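Local coordinates for protein Sqt1 (Chaetomium thermophilum, PDB 4ZOY) that probably acts as a dedicated chaperone that captures a newly made ribosomal protein, Rpl10 (uL16) in yeast, during ribosome biogenesis, at residues 28-33 / 126-131. Sequence-based numbering, arbitrary orientation.
Sequences PNIVAT and ALAQFK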
ATOM      1  N   PRO A  28      -1.154 -16.049   6.216  1.00 20.96           N
ATOM      2  CA  PRO A  28      -0.392 -14.860   6.625  1.00 22.90           C
ATOM      3  C   PRO A  28       1.081 -15.174   6.880  1.00 20.00           C
ATOM      4  O   PRO A  28       1.916 -14.266   6.884  1.00 20.65           O
ATOM      5  CB  PRO A  28      -1.083 -14.417   7.921  1.00 28.21           C
ATOM      6  CG  PRO A  28      -2.385 -15.148   7.960  1.00 32.95           C
ATOM      7  CD  PRO A  28      -2.206 -16.400   7.186  1.00 29.40           C
ATOM      8  N   ASN A  29       1.406 -16.445   7.081  1.00 21.99           N
ATOM      9  CA  ASN A  29       2.794 -16.835   7.298  1.00 21.77           C
ATOM     10  C   ASN A  29       3.638 -16.787   6.025  1.00 21.43           C
ATOM     11  O   ASN A  29       4.863 -16.820   6.080  1.00 22.56           O
ATOM     12  CB  ASN A  29       2.855 -18.242   7.898  1.00 24.21           C
ATOM     13  CG  ASN A  29       2.193 -19.275   7.013  1.00 28.15           C
ATOM     14  OD1 ASN A  29       1.004 -19.170   6.703  1.00 28.42           O
ATOM     15  ND2 ASN A  29       2.965 -20.269   6.578  1.00 28.36           N
ATOM     16  N   ILE A  30       2.986 -16.720   4.871  1.00 17.67           N
ATOM     17  CA  ILE A  30       3.703 -16.683   3.610  1.00 19.35           C
ATOM     18  C   ILE A  30       3.856 -15.238   3.169  1.00 18.92           C
ATOM     19  O   ILE A  30       2.877 -14.564   2.853  1.00 17.83           O
ATOM     20  CB  ILE A  30       2.990 -17.505   2.527  1.00 22.00           C
ATOM     21  CG1 ILE A  30       2.857 -18.960   2.985  1.00 24.18           C
ATOM     22  CG2 ILE A  30       3.735 -17.412   1.200  1.00 24.08           C
ATOM     23  CD1 ILE A  30       2.213 -19.863   1.965  1.00 34.16           C
ATOM     24  N   VAL A  31       5.097 -14.767   3.177  1.00 18.28           N
ATOM     25  CA  VAL A  31       5.417 -13.374   2.908  1.00 17.02           C
ATOM     26  C   VAL A  31       6.559 -13.282   1.904  1.00 20.64           C
ATOM     27  O   VAL A  31       7.542 -14.012   2.016  1.00 21.15           O
ATOM     28  CB  VAL A  31       5.801 -12.642   4.206  1.00 19.23           C
ATOM     29  CG1 VAL A  31       6.260 -11.238   3.919  1.00 23.98           C
ATOM     30  CG2 VAL A  31       4.631 -12.636   5.181  1.00 18.03           C
ATOM     31  N   ALA A  32       6.414 -12.400   0.918  1.00 16.24           N
ATOM     32  CA  ALA A  32       7.457 -12.130  -0.061  1.00 16.97           C
ATOM     33  C   ALA A  32       8.078 -10.761   0.180  1.00 17.41           C
ATOM     34  O   ALA A  32       7.375  -9.799   0.485  1.00 16.20           O
ATOM     35  CB  ALA A  32       6.897 -12.215  -1.475  1.00 19.61           C
ATOM     36  N   THR A  33       9.399 -10.672   0.037  1.00 15.39           N
ATOM     37  CA  THR A  33      10.106  -9.414   0.226  1.00 13.87           C
ATOM     38  C   THR A  33      10.991  -9.148  -0.980  1.00 15.05           C
ATOM     39  O   THR A  33      11.447 -10.073  -1.629  1.00 16.19           O
ATOM     40  CB  THR A  33      10.945  -9.416   1.529  1.00 15.75           C
ATOM     41  OG1 THR A  33      11.889 -10.493   1.492  1.00 17.11           O
ATOM     42  CG2 THR A  33      10.037  -9.599   2.734  1.00 15.35           C
ATOM     43  N   ALA A 126       4.709 -30.219   2.664  1.00 49.03           N
ATOM     44  CA  ALA A 126       5.452 -29.119   3.304  1.00 48.30           C
ATOM     45  C   ALA A 126       5.270 -27.794   2.570  1.00 46.92           C
ATOM     46  O   ALA A 126       6.156 -26.925   2.582  1.00 55.33           O
ATOM     47  CB  ALA A 126       6.917 -29.461   3.411  1.00 47.59           C
ATOM     48  N   LEU A 127       4.125 -27.686   1.896  1.00 46.43           N
ATOM     49  CA  LEU A 127       3.573 -26.410   1.435  1.00 49.00           C
ATOM     50  C   LEU A 127       4.373 -25.714   0.311  1.00 49.24           C
ATOM     51  O   LEU A 127       5.158 -26.328  -0.416  1.00 47.99           O
ATOM     52  CB  LEU A 127       3.446 -25.438   2.625  1.00 50.70           C
ATOM     53  CG  LEU A 127       2.019 -25.228   3.105  1.00 47.89           C
ATOM     54  CD1 LEU A 127       1.740 -26.303   4.093  1.00 51.50           C
ATOM     55  CD2 LEU A 127       1.934 -23.943   3.864  1.00 44.55           C
ATOM     56  N   ALA A 128       4.192 -24.396   0.278  1.00 48.88           N
ATOM     57  CA  ALA A 128       4.469 -23.486  -0.831  1.00 41.27           C
ATOM     58  C   ALA A 128       5.441 -23.912  -1.936  1.00 40.96           C
ATOM     59  O   ALA A 128       6.625 -24.141  -1.700  1.00 48.46           O
ATOM     60  CB  ALA A 128       4.929 -22.153  -0.256  1.00 45.00           C
ATOM     61  N   GLN A 129       4.905 -23.960  -3.155  1.00 39.26           N
ATOM     62  CA  GLN A 129       5.674 -24.107  -4.383  1.00 37.18           C
ATOM     63  C   GLN A 129       5.424 -22.906  -5.299  1.00 31.75           C
ATOM     64  O   GLN A 129       4.312 -22.375  -5.353  1.00 32.98           O
ATOM     65  CB  GLN A 129       5.310 -25.408  -5.097  1.00 43.58           C
ATOM     66  CG  GLN A 129       5.886 -26.658  -4.449  1.00 45.18           C
ATOM     67  CD  GLN A 129       7.299 -26.946  -4.915  1.00 46.99           C
ATOM     68  OE1 GLN A 129       7.511 -27.409  -6.037  1.00 56.57           O
ATOM     69  NE2 GLN A 129       8.276 -26.661  -4.062  1.00 47.88           N
ATOM     70  N   PHE A 130       6.463 -22.483  -6.013  1.00 32.20           N
ATOM     71  CA  PHE A 130       6.389 -21.298  -6.860  1.00 28.81           C
ATOM     72  C   PHE A 130       6.974 -21.591  -8.233  1.00 33.21           C
ATOM     73  O   PHE A 130       8.082 -22.121  -8.344  1.00 39.49           O
ATOM     74  CB  PHE A 130       7.128 -20.122  -6.205  1.00 27.55           C
ATOM     75  CG  PHE A 130       6.621 -19.789  -4.833  1.00 28.85           C
ATOM     76  CD1 PHE A 130       7.085 -20.480  -3.724  1.00 30.80           C
ATOM     77  CD2 PHE A 130       5.663 -18.803  -4.651  1.00 30.74           C
ATOM     78  CE1 PHE A 130       6.610 -20.189  -2.464  1.00 31.68           C
ATOM     79  CE2 PHE A 130       5.186 -18.507  -3.390  1.00 26.09           C
ATOM     80  CZ  PHE A 130       5.654 -19.203  -2.297  1.00 31.02           C
ATOM     81  N   LYS A 131       6.234 -21.246  -9.277  1.00 29.40           N
ATOM     82  CA  LYS A 131       6.685 -21.517 -10.635  1.00 33.25           C
ATOM     83  C   LYS A 131       6.574 -20.296 -11.538  1.00 28.68           C
ATOM     84  O   LYS A 131       5.482 -19.773 -11.751  1.00 28.67           O
ATOM     85  CB  LYS A 131       5.888 -22.675 -11.237  1.00 37.12           C
ATOM     86  CG  LYS A 131       6.279 -23.003 -12.668  1.00 40.39           C
ATOM     87  CD  LYS A 131       5.497 -24.193 -13.196  1.00 45.86           C
ATOM     88  CE  LYS A 131       5.771 -24.412 -14.675  1.00 46.69           C
ATOM     89  NZ  LYS A 131       7.230 -24.373 -14.971  1.00 49.20           N
TER
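Ile30, held in its sheet by backbone hydrogen bonding to His24, meets Ala128 and Phe130 through hydrocarbon alone; no hydrogen bond joins 28-33 to 126-131. Its two branches take different partners. The longer one ends in CD1, which lies 4.2 Å from CB of Ala128. CG2, set anti to the backbone N by the first torsion (chi1 -59°), instead approaches the rim of the Phe130 ring near its plane, with 4.4 Å to CZ. Because chi2 is extended (-178°), CD1 is carried away from the backbone, and the contact is bridged although the CA atoms of Ile30 and Ala128 remain 8.2 Å apart. Ala128 CB also abuts the ring within its own segment, 3.4 Å from CE1 of Phe130, so methyl and ring present one joined apolar surface to the isoleucine. More loosely, CD2 of Leu127 comes to 4.5 Å from Ile30 CD1 at the partly exposed margin, where Asn29 ND2 is hydrogen-bonded to Asp51 OD1. Val49, Phe97 and Val121 also touch Ile30, while Phe130 meets the ring of Phe83, the planes about 25° apart. Strand 30-36 belongs to one four-stranded antiparallel sheet and 129-136 is the outermost strand of the next, an arrangement characteristic of the hydrophobic interface between consecutive blades of a WD40 beta-propeller.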